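Local coordinates for protein Sodium/sialic acid symporter SiaT (Proteus mirabilis, PDB 5NV9) that couples the inward sodium gradient to the uptake of the sialic acid N-acetylneuraminic acid across the bacterial inner membrane, at residues I153-L158 and W394-D399. Residues are numbered along the deposited sequence; the frame is centred on the assembly and turned at random.
Sequences IDPVVL and WLVLSD
On the periplasmic side of this LeuT-fold symporter, the start of helix 155-203 meets the end of helix 370-398 through two small apolar contacts, the tighter one between Pro155 and Val396. Their CA atoms are 7.3 Å apart, and the CB of each points toward the other segment. Val396 carries CG1 anti to its backbone N (chi1 172°), which brings this methyl up to the proline ring. There CG1 of Val396 lies 3.5 Å from Pro155 CB, closer than usual for two carbons, and 4.0 Å from Pro155 CG. One residue further along each chain, Leu397 CD1 reaches Val156 CG2 at 4.4 Å, a looser contact near the surface, where apolar groups may face lipid. No hydrogen bond crosses between the segments, and they bury only 125 Å² together.

The first turn of helix 155-203 is capped by its own segment. Asp154 is its N-cap, and its OD2 accepts from Val156 N at 3.2 Å; the N-H points almost straight at the oxygen (168°), which it meets on the anti side, 31° out of the carboxylate plane. The bond gives a partner to an amide of the first turn, which has no preceding turn to pair with, at the helix end that carries Pro155 and Val156.

Helix 118-151 packs against both partners, with Arg148 touching Pro155, Val144 and Tyr141 touching Val396, and Tyr141 OH hydrogen-bonded to Asp399 O, joining the three helices near their periplasmic ends, away from the sialic acid and sodium sites.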
ATOM      1  N   ILE A 153      25.789   8.837   0.342  1.00 42.17           N
ATOM      2  CA  ILE A 153      25.270  10.165   0.037  1.00 38.96           C
ATOM      3  C   ILE A 153      24.423  10.694   1.158  1.00 34.93           C
ATOM      4  O   ILE A 153      23.968   9.956   2.042  1.00 33.83           O
ATOM      5  CB  ILE A 153      24.511  10.209  -1.316  1.00 43.41           C
ATOM      6  CG1 ILE A 153      23.545   9.011  -1.438  1.00 42.05           C
ATOM      7  CG2 ILE A 153      25.516  10.244  -2.470  1.00 43.28           C
ATOM      8  CD1 ILE A 153      22.580   9.110  -2.604  1.00 46.00           C
ATOM      9  N   ASP A 154      24.240  12.004   1.141  1.00 38.10           N
ATOM     10  CA  ASP A 154      23.381  12.640   2.128  1.00 39.56           C
ATOM     11  C   ASP A 154      21.918  12.118   2.012  1.00 37.57           C
ATOM     12  O   ASP A 154      21.415  11.909   0.893  1.00 31.94           O
ATOM     13  CB  ASP A 154      23.398  14.165   1.961  1.00 39.38           C
ATOM     14  CG  ASP A 154      22.951  14.870   3.228  1.00 43.62           C
ATOM     15  OD1 ASP A 154      23.768  14.946   4.147  1.00 52.36           O
ATOM     16  OD2 ASP A 154      21.777  15.281   3.351  1.00 46.89           O
ATOM     17  N   PRO A 155      21.228  11.964   3.160  1.00 40.29           N
ATOM     18  CA  PRO A 155      19.797  11.662   3.200  1.00 39.66           C
ATOM     19  C   PRO A 155      18.953  12.453   2.214  1.00 37.93           C
ATOM     20  O   PRO A 155      18.099  11.878   1.548  1.00 34.43           O
ATOM     21  CB  PRO A 155      19.400  12.044   4.626  1.00 41.58           C
ATOM     22  CG  PRO A 155      20.591  11.767   5.422  1.00 41.86           C
ATOM     23  CD  PRO A 155      21.784  12.056   4.525  1.00 43.58           C
ATOM     24  N   VAL A 156      19.224  13.749   2.077  1.00 34.96           N
ATOM     25  CA  VAL A 156      18.424  14.604   1.195  1.00 31.65           C
ATOM     26  C   VAL A 156      18.578  14.326  -0.289  1.00 29.13           C
ATOM     27  O   VAL A 156      17.611  14.403  -1.027  1.00 28.40           O
ATOM     28  CB  VAL A 156      18.651  16.080   1.529  1.00 34.56           C
ATOM     29  CG1 VAL A 156      18.009  16.981   0.477  1.00 35.40           C
ATOM     30  CG2 VAL A 156      18.129  16.349   2.947  1.00 34.55           C
ATOM     31  N   VAL A 157      19.782  13.966  -0.728  1.00 31.24           N
ATOM     32  CA  VAL A 157      19.997  13.552  -2.090  1.00 29.17           C
ATOM     33  C   VAL A 157      19.233  12.240  -2.368  1.00 29.09           C
ATOM     34  O   VAL A 157      18.584  12.053  -3.409  1.00 23.07           O
ATOM     35  CB  VAL A 157      21.493  13.346  -2.352  1.00 32.13           C
ATOM     36  CG1 VAL A 157      21.699  12.758  -3.743  1.00 32.64           C
ATOM     37  CG2 VAL A 157      22.256  14.654  -2.166  1.00 31.92           C
ATOM     38  N   LEU A 158      19.284  11.360  -1.399  1.00 27.89           N
ATOM     39  CA  LEU A 158      18.550  10.128  -1.472  1.00 31.40           C
ATOM     40  C   LEU A 158      17.032  10.400  -1.603  1.00 32.18           C
ATOM     41  O   LEU A 158      16.309   9.732  -2.370  1.00 26.07           O
ATOM     42  CB  LEU A 158      18.891   9.295  -0.251  1.00 31.70           C
ATOM     43  CG  LEU A 158      19.003   7.782  -0.241  1.00 34.94           C
ATOM     44  CD1 LEU A 158      19.811   7.203  -1.404  1.00 35.49           C
ATOM     45  CD2 LEU A 158      19.681   7.371   1.061  1.00 34.69           C
ATOM     46  N   TRP A 394      11.736  15.848   7.353  1.00 43.32           N
ATOM     47  CA  TRP A 394      11.613  16.120   8.771  1.00 45.15           C
ATOM     48  C   TRP A 394      11.835  14.821   9.571  1.00 44.55           C
ATOM     49  O   TRP A 394      12.593  14.801  10.552  1.00 44.18           O
ATOM     50  CB  TRP A 394      10.265  16.841   9.011  1.00 48.77           C
ATOM     51  CG  TRP A 394       9.706  17.024  10.415  1.00 52.85           C
ATOM     52  CD1 TRP A 394      10.363  16.915  11.606  1.00 55.98           C
ATOM     53  CD2 TRP A 394       8.345  17.419  10.748  1.00 56.89           C
ATOM     54  NE1 TRP A 394       9.500  17.188  12.655  1.00 53.69           N
ATOM     55  CE2 TRP A 394       8.259  17.490  12.156  1.00 52.03           C
ATOM     56  CE3 TRP A 394       7.195  17.714   9.983  1.00 57.52           C
ATOM     57  CZ2 TRP A 394       7.080  17.825  12.820  1.00 53.21           C
ATOM     58  CZ3 TRP A 394       6.015  18.052  10.649  1.00 58.46           C
ATOM     59  CH2 TRP A 394       5.972  18.108  12.057  1.00 59.00           C
ATOM     60  N   LEU A 395      11.233  13.733   9.127  1.00 43.01           N
ATOM     61  CA  LEU A 395      11.386  12.440   9.811  1.00 47.06           C
ATOM     62  C   LEU A 395      12.835  11.968   9.855  1.00 48.73           C
ATOM     63  O   LEU A 395      13.278  11.376  10.838  1.00 45.44           O
ATOM     64  CB  LEU A 395      10.526  11.362   9.154  1.00 45.41           C
ATOM     65  CG  LEU A 395       9.022  11.431   9.430  1.00 51.31           C
ATOM     66  CD1 LEU A 395       8.244  10.521   8.472  1.00 48.06           C
ATOM     67  CD2 LEU A 395       8.709  11.096  10.891  1.00 51.06           C
ATOM     68  N   VAL A 396      13.558  12.244   8.774  1.00 50.81           N
ATOM     69  CA  VAL A 396      14.941  11.854   8.636  1.00 50.53           C
ATOM     70  C   VAL A 396      15.834  12.692   9.563  1.00 55.71           C
ATOM     71  O   VAL A 396      16.481  12.136  10.462  1.00 56.94           O
ATOM     72  CB  VAL A 396      15.399  11.917   7.151  1.00 47.62           C
ATOM     73  CG1 VAL A 396      16.889  11.709   7.038  1.00 49.93           C
ATOM     74  CG2 VAL A 396      14.694  10.850   6.337  1.00 44.26           C
ATOM     75  N   LEU A 397      15.830  14.011   9.386  1.00 55.29           N
ATOM     76  CA  LEU A 397      16.801  14.877  10.055  1.00 56.26           C
ATOM     77  C   LEU A 397      16.556  15.088  11.559  1.00 61.17           C
ATOM     78  O   LEU A 397      17.496  15.396  12.289  1.00 71.87           O
ATOM     79  CB  LEU A 397      16.906  16.232   9.322  1.00 54.82           C
ATOM     80  CG  LEU A 397      17.444  16.127   7.889  1.00 57.20           C
ATOM     81  CD1 LEU A 397      17.472  17.471   7.187  1.00 54.67           C
ATOM     82  CD2 LEU A 397      18.827  15.473   7.846  1.00 58.70           C
ATOM     83  N   SER A 398      15.326  14.902  12.031  1.00 60.22           N
ATOM     84  CA  SER A 398      14.998  15.153  13.430  1.00 61.92           C
ATOM     85  C   SER A 398      15.352  13.971  14.329  1.00 66.40           C
ATOM     86  O   SER A 398      16.012  14.129  15.343  1.00 74.76           O
ATOM     87  CB  SER A 398      13.512  15.437  13.564  1.00 65.34           C
ATOM     88  OG  SER A 398      12.789  14.230  13.393  1.00 67.74           O
ATOM     89  N   ASP A 399      14.876  12.789  13.969  1.00 70.80           N
ATOM     90  CA  ASP A 399      15.128  11.573  14.744  1.00 69.91           C
ATOM     91  C   ASP A 399      14.628  10.379  13.933  1.00 69.25           C
ATOM     92  O   ASP A 399      14.850  10.324  12.712  1.00 57.59           O
ATOM     93  CB  ASP A 399      14.468  11.636  16.143  1.00 74.25           C
ATOM     94  CG  ASP A 399      13.219  12.546  16.185  1.00 79.84           C
ATOM     95  OD1 ASP A 399      12.532  12.657  15.150  1.00 89.30           O
ATOM     96  OD2 ASP A 399      12.918  13.159  17.241  1.00 69.88           O
TER